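Local coordinates for protein ICChI, a glycosylated chitinase (Ipomoea carnea, PDB 6IDN) that shows both chitinase and lysozyme activity, and as a family 18 glycosidase probably cleaves the beta-1,4 links of chitin and of bacterial cell-wall glycan, at residues 1-6 / 23-28; 156-161 / 177-182. All coordinates share one frame; numbering follows the deposited sequence.

Contact 1: residues 1-6 / 23-28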
loop_
_atom_site.group_PDB
_atom_site.type_symbol
_atom_site.label_atom_id
_atom_site.label_comp_id
_atom_site.label_asym_id
_atom_site.label_seq_id
_atom_site.Cartn_x
_atom_site.Cartn_y
_atom_site.Cartn_z
ATOM N N GLY A 1 15.278 -3.350 -8.033
ATOM C CA GLY A 1 14.036 -3.529 -7.299
ATOM C C GLY A 1 13.924 -2.618 -6.092
ATOM O O GLY A 1 14.926 -2.108 -5.595
ATOM N N GLU A 2 12.693 -2.422 -5.625
ATOM C CA GLU A 2 12.376 -1.545 -4.507
ATOM C C GLU A 2 11.736 -2.350 -3.381
ATOM O O GLU A 2 11.213 -3.446 -3.589
ATOM C CB GLU A 2 11.418 -0.423 -4.935
ATOM C CG GLU A 2 12.031 0.568 -5.907
ATOM C CD GLU A 2 11.085 1.709 -6.240
ATOM O OE1 GLU A 2 9.952 1.444 -6.682
ATOM O OE2 GLU A 2 11.488 2.872 -6.081
ATOM N N ILE A 3 11.776 -1.788 -2.176
ATOM C CA ILE A 3 11.027 -2.319 -1.044
ATOM C C ILE A 3 10.010 -1.278 -0.605
ATOM O O ILE A 3 10.361 -0.114 -0.388
ATOM C CB ILE A 3 11.944 -2.713 0.127
ATOM C CG1 ILE A 3 12.885 -3.832 -0.307
ATOM C CG2 ILE A 3 11.103 -3.138 1.322
ATOM C CD1 ILE A 3 13.819 -4.314 0.792
ATOM N N ALA A 4 8.754 -1.700 -0.485
ATOM C CA ALA A 4 7.687 -0.890 0.087
ATOM C C ALA A 4 7.330 -1.462 1.447
ATOM O O ALA A 4 7.375 -2.677 1.642
ATOM C CB ALA A 4 6.431 -0.888 -0.796
ATOM N N ILE A 5 6.971 -0.596 2.389
ATOM C CA ILE A 5 6.585 -1.075 3.709
ATOM C C ILE A 5 5.411 -0.261 4.219
ATOM O O ILE A 5 5.265 0.920 3.899
ATOM C CB ILE A 5 7.752 -1.030 4.721
ATOM C CG1 ILE A 5 7.406 -1.914 5.930
ATOM C CG2 ILE A 5 8.053 0.416 5.141
ATOM C CD1 ILE A 5 8.591 -2.552 6.598
ATOM N N TYR A 6 4.576 -0.909 5.037
ATOM C CA TYR A 6 3.476 -0.242 5.724
ATOM C C TYR A 6 3.925 0.321 7.069
ATOM O O TYR A 6 4.621 -0.344 7.842
ATOM C CB TYR A 6 2.308 -1.207 5.936
ATOM C CG TYR A 6 1.492 -1.403 4.682
ATOM C CD1 TYR A 6 1.881 -2.329 3.722
ATOM C CD2 TYR A 6 0.334 -0.668 4.455
ATOM C CE1 TYR A 6 1.158 -2.496 2.564
ATOM C CE2 TYR A 6 -0.411 -0.841 3.297
ATOM C CZ TYR A 6 0.014 -1.761 2.358
ATOM O OH TYR A 6 -0.697 -1.936 1.195
ATOM N N ASP A 23 17.013 3.483 5.437
ATOM C CA ASP A 23 17.489 3.429 4.060
ATOM C C ASP A 23 17.178 2.085 3.402
ATOM O O ASP A 23 17.753 1.744 2.366
ATOM C CB ASP A 23 18.987 3.759 3.989
ATOM C CG ASP A 23 19.271 5.197 4.378
ATOM O OD1 ASP A 23 18.496 6.077 3.953
ATOM O OD2 ASP A 23 20.248 5.452 5.113
ATOM N N ASP A 24 16.253 1.323 3.992
ATOM C CA ASP A 24 15.812 0.053 3.424
ATOM C C ASP A 24 14.600 0.194 2.520
ATOM O O ASP A 24 14.331 -0.718 1.728
ATOM C CB ASP A 24 15.467 -0.944 4.540
ATOM C CG ASP A 24 16.697 -1.574 5.163
ATOM O OD1 ASP A 24 17.799 -1.429 4.594
ATOM O OD2 ASP A 24 16.570 -2.216 6.230
ATOM N N TYR A 25 13.856 1.296 2.620
ATOM C CA TYR A 25 12.559 1.411 1.962
ATOM C C TYR A 25 12.570 2.504 0.905
ATOM O O TYR A 25 13.129 3.591 1.109
ATOM C CB TYR A 25 11.450 1.695 2.972
ATOM C CG TYR A 25 11.546 0.849 4.215
ATOM C CD1 TYR A 25 11.523 -0.537 4.138
ATOM C CD2 TYR A 25 11.690 1.435 5.478
ATOM C CE1 TYR A 25 11.609 -1.318 5.271
ATOM C CE2 TYR A 25 11.771 0.654 6.616
ATOM C CZ TYR A 25 11.736 -0.717 6.512
ATOM O OH TYR A 25 11.819 -1.500 7.638
ATOM N N ASP A 26 11.960 2.191 -0.227
ATOM C CA ASP A 26 11.763 3.145 -1.301
ATOM C C ASP A 26 10.367 3.735 -1.323
ATOM O O ASP A 26 10.181 4.788 -1.936
ATOM C CB ASP A 26 12.032 2.464 -2.643
ATOM C CG ASP A 26 13.394 1.828 -2.691
ATOM O OD1 ASP A 26 14.380 2.557 -2.997
ATOM O OD2 ASP A 26 13.501 0.621 -2.377
ATOM N N ILE A 27 9.400 3.069 -0.686
ATOM C CA ILE A 27 7.997 3.489 -0.622
ATOM C C ILE A 27 7.473 3.204 0.778
ATOM O O ILE A 27 7.716 2.124 1.326
ATOM C CB ILE A 27 7.128 2.748 -1.660
ATOM C CG1 ILE A 27 7.681 2.998 -3.063
ATOM C CG2 ILE A 27 5.701 3.209 -1.569
ATOM C CD1 ILE A 27 7.109 2.083 -4.111
ATOM N N ILE A 28 6.763 4.168 1.362
ATOM C CA ILE A 28 6.102 3.986 2.655
ATOM C C ILE A 28 4.610 4.118 2.430
ATOM O O ILE A 28 4.146 5.158 1.953
ATOM C CB ILE A 28 6.544 5.021 3.704
ATOM C CG1 ILE A 28 8.060 5.215 3.707
ATOM C CG2 ILE A 28 6.026 4.629 5.102
ATOM C CD1 ILE A 28 8.814 4.047 4.243
HETATM O O HOH W 1 10.628 5.342 -4.540
#
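Ile5 and Tyr25 carry the apolar half of this contact. Ile5 CG2 sits over the centre of the Tyr25 ring, 3.6 Å from the centroid and 10° off the normal, a CH-pi contact. With CG1 anti to the backbone N (chi1 -163°), the longer branch of Ile5 runs out along the ring and brings CD1 to 3.5 Å from Tyr25 CE1, while Ile3 CG2 meets the ring at its edge. Beyond the contact, the Tyr25 hydroxyl is hydrogen-bonded to Asp261. A leucine in place of Tyr25 would probably leave Ile5 without a flat surface to lie on and Asp261 without its hydroxyl mate.

Two backbone donors share Ile3 O: Asp26 N at 2.8 Å and, weakly, Ile27 N; further along, Ile5 N reaches Ile27 O at 3.0 Å. A side chain completes the pattern: Asp26 OD2 uses its anti lone pair to take Ile3 N at 3.0 Å.

Among the charges, Glu2 OE2 and Asp26 OD1 are 4.2 Å apart, like charges whose repulsion, if both are ionised, Lys269, salt-bridged to Asp26 OD2, would probably ease. A water bridges Glu2 OE2 and Asp26 O.

Ala4 and Ile27 face the barrel interior; Ile5 and Ile28 lie on the other face, where Ile28 packs on helix 16-21: the parallel pairing of a beta-alpha-beta unit in a TIM barrel.

Contact 2: residues 156-161 / 177-182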
loop_
_atom_site.group_PDB
_atom_site.type_symbol
_atom_site.label_atom_id
_atom_site.label_comp_id
_atom_site.label_asym_id
_atom_site.label_seq_id
_atom_site.Cartn_x
_atom_site.Cartn_y
_atom_site.Cartn_z
ATOM N N ALA A 156 -2.243 -0.729 -5.456
ATOM C CA ALA A 156 -3.273 -1.655 -4.980
ATOM C C ALA A 156 -2.636 -2.817 -4.242
ATOM O O ALA A 156 -1.558 -3.283 -4.618
ATOM C CB ALA A 156 -4.121 -2.215 -6.139
ATOM N N ALA A 157 -3.359 -3.345 -3.243
ATOM C CA ALA A 157 -2.863 -4.422 -2.384
ATOM C C ALA A 157 -3.844 -5.591 -2.347
ATOM O O ALA A 157 -4.419 -5.909 -1.297
ATOM C CB ALA A 157 -2.596 -3.897 -0.965
ATOM N N PRO A 158 -4.036 -6.272 -3.472
ATOM C CA PRO A 158 -4.922 -7.443 -3.471
ATOM C C PRO A 158 -4.282 -8.618 -2.749
ATOM O O PRO A 158 -3.068 -8.709 -2.600
ATOM C CB PRO A 158 -5.094 -7.756 -4.959
ATOM C CG PRO A 158 -3.742 -7.366 -5.559
ATOM C CD PRO A 158 -3.338 -6.109 -4.764
ATOM N N ALA A 159 -5.131 -9.561 -2.338
ATOM C CA ALA A 159 -4.629 -10.839 -1.857
ATOM C C ALA A 159 -4.294 -11.732 -3.049
ATOM O O ALA A 159 -4.655 -11.445 -4.193
ATOM C CB ALA A 159 -5.655 -11.499 -0.936
ATOM N N CYS A 160 -3.589 -12.840 -2.792
ATOM C CA CYS A 160 -2.977 -13.542 -3.916
ATOM C C CYS A 160 -3.939 -14.391 -4.740
ATOM O O CYS A 160 -3.568 -14.784 -5.847
ATOM C CB CYS A 160 -1.801 -14.416 -3.456
ATOM S SG CYS A 160 -2.079 -15.602 -2.086
ATOM N N GLU A 161 -5.142 -14.710 -4.247
ATOM C CA GLU A 161 -6.055 -15.557 -5.018
ATOM C C GLU A 161 -6.687 -14.703 -6.111
ATOM O O GLU A 161 -7.419 -13.753 -5.825
ATOM C CB GLU A 161 -7.110 -16.204 -4.120
ATOM C CG GLU A 161 -7.771 -17.421 -4.736
ATOM C CD GLU A 161 -8.483 -18.295 -3.726
ATOM O OE1 GLU A 161 -8.514 -17.946 -2.522
ATOM O OE2 GLU A 161 -9.029 -19.331 -4.152
ATOM N N ASP A 177 -0.080 2.216 -10.860
ATOM C CA ASP A 177 1.372 2.279 -10.978
ATOM C C ASP A 177 2.040 1.131 -10.249
ATOM O O ASP A 177 3.072 0.634 -10.695
ATOM C CB ASP A 177 1.863 3.610 -10.421
ATOM C CG ASP A 177 1.243 4.769 -11.143
ATOM O OD1 ASP A 177 1.724 5.069 -12.260
ATOM O OD2 ASP A 177 0.247 5.352 -10.652
ATOM N N TYR A 178 1.455 0.695 -9.140
ATOM C CA TYR A 178 2.016 -0.351 -8.300
ATOM C C TYR A 178 0.909 -1.310 -7.925
ATOM O O TYR A 178 -0.195 -0.878 -7.601
ATOM C CB TYR A 178 2.630 0.224 -6.992
ATOM C CG TYR A 178 3.727 1.245 -7.203
ATOM C CD1 TYR A 178 3.412 2.592 -7.313
ATOM C CD2 TYR A 178 5.049 0.863 -7.302
ATOM C CE1 TYR A 178 4.370 3.517 -7.529
ATOM C CE2 TYR A 178 6.039 1.814 -7.508
ATOM C CZ TYR A 178 5.675 3.139 -7.629
ATOM O OH TYR A 178 6.612 4.124 -7.827
ATOM N N VAL A 179 1.205 -2.600 -7.936
ATOM C CA VAL A 179 0.291 -3.599 -7.360
ATOM C C VAL A 179 1.188 -4.529 -6.547
ATOM O O VAL A 179 2.099 -5.148 -7.100
ATOM C CB VAL A 179 -0.509 -4.393 -8.409
ATOM C CG1 VAL A 179 -1.295 -5.500 -7.697
ATOM C CG2 VAL A 179 -1.463 -3.450 -9.159
ATOM N N TRP A 180 0.985 -4.584 -5.224
ATOM C CA TRP A 180 1.702 -5.525 -4.364
ATOM C C TRP A 180 0.733 -6.616 -3.974
ATOM O O TRP A 180 -0.216 -6.372 -3.229
ATOM C CB TRP A 180 2.300 -4.843 -3.128
ATOM C CG TRP A 180 1.632 -3.577 -2.682
ATOM C CD1 TRP A 180 0.450 -3.460 -2.011
ATOM C CD2 TRP A 180 2.148 -2.259 -2.818
ATOM N NE1 TRP A 180 0.182 -2.141 -1.742
ATOM C CE2 TRP A 180 1.220 -1.387 -2.203
ATOM C CE3 TRP A 180 3.320 -1.727 -3.376
ATOM C CZ2 TRP A 180 1.395 -0.027 -2.174
ATOM C CZ3 TRP A 180 3.500 -0.327 -3.330
ATOM C CH2 TRP A 180 2.531 0.483 -2.731
ATOM N N VAL A 181 0.967 -7.817 -4.479
ATOM C CA VAL A 181 0.079 -8.953 -4.252
ATOM C C VAL A 181 0.449 -9.604 -2.929
ATOM O O VAL A 181 1.612 -9.966 -2.709
ATOM C CB VAL A 181 0.168 -9.957 -5.408
ATOM C CG1 VAL A 181 -0.832 -11.071 -5.182
ATOM C CG2 VAL A 181 -0.075 -9.258 -6.744
ATOM N N GLN A 182 -0.529 -9.736 -2.037
ATOM C CA GLN A 182 -0.267 -10.232 -0.687
ATOM C C GLN A 182 -0.243 -11.751 -0.700
ATOM O O GLN A 182 -1.285 -12.400 -0.711
ATOM C CB GLN A 182 -1.310 -9.709 0.302
ATOM C CG GLN A 182 -1.289 -8.189 0.543
ATOM C CD GLN A 182 -2.567 -7.673 1.203
ATOM O OE1 GLN A 182 -3.594 -8.326 1.163
ATOM N NE2 GLN A 182 -2.501 -6.488 1.786
#
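Ala157 and Trp180 meet at the edge of the indole, where strand 153-156 of the TIM barrel gives way to its loop beside the parallel strand 178-182. Ala157 CB lies in the ring plane, 3.3 Å from Trp180 CD1. Over a face of the same ring sits Ala156 O, also 3.3 Å from Trp180 CD1. The indole reaches this place through a first torsion well away from the staggered values (chi1 25°), which suggests some strain.

That carbonyl is itself fixed by the sheet. Trp180 N lies 2.9 Å from Ala156 O, almost in line with the C=O bond, though the N-H...O angle is bent to 151°, and Ala156 N in turn reaches Tyr178 O. Two residues on, where 156-161 has left regular strand geometry, Gln182 N still binds Pro158 O at 2.8 Å. The side chain of Gln182, extended beyond CG, lies alongside the carbonyls of Ala157 and Pro158. On another side of the backbone the proline ring packs across Val179 at about a right angle, with Pro158 CD 3.6 Å from Val179 CG1.

The next shell holds these groups from strand 121-126, which contains most of the DxxDxDxE signature of family 18. Trp180 NE1 makes a weak hydrogen bond to Asp123, and Gln182 NE2 another to Asp125, so both polar ends are turned to the signature strand. Ala157 also bonds through its backbone to Phe124 there. At the far end, Val181 CG1 packs 3.5 Å from Cys160 CA, and Cys160 SG, set between its own N and carbonyl carbon (chi1 52°), closes the disulfide to Cys189 SG.

Contact 1 comes first along the chain and pairs the opening strands 2-7 and 27-36; contact 2 follows, pairing the end of 153-156 and its loop with strand 178-182. Their centres are about 15 Å apart in one curled sheet, whose closure into a barrel brings together strands distant in sequence. Side chains meet across the interior: Ala4 CB lies 3.9 Å from Trp180 CZ3, and Ile27 CD1 packs on the ring of Tyr178. On strand 121-126, Asp123 is hydrogen-bonded to Tyr6 OH and, weakly, to Trp180 NE1. The two contacts thus help build a common barrel core beside the family 18 signature strand, where the catalytic centre is expected.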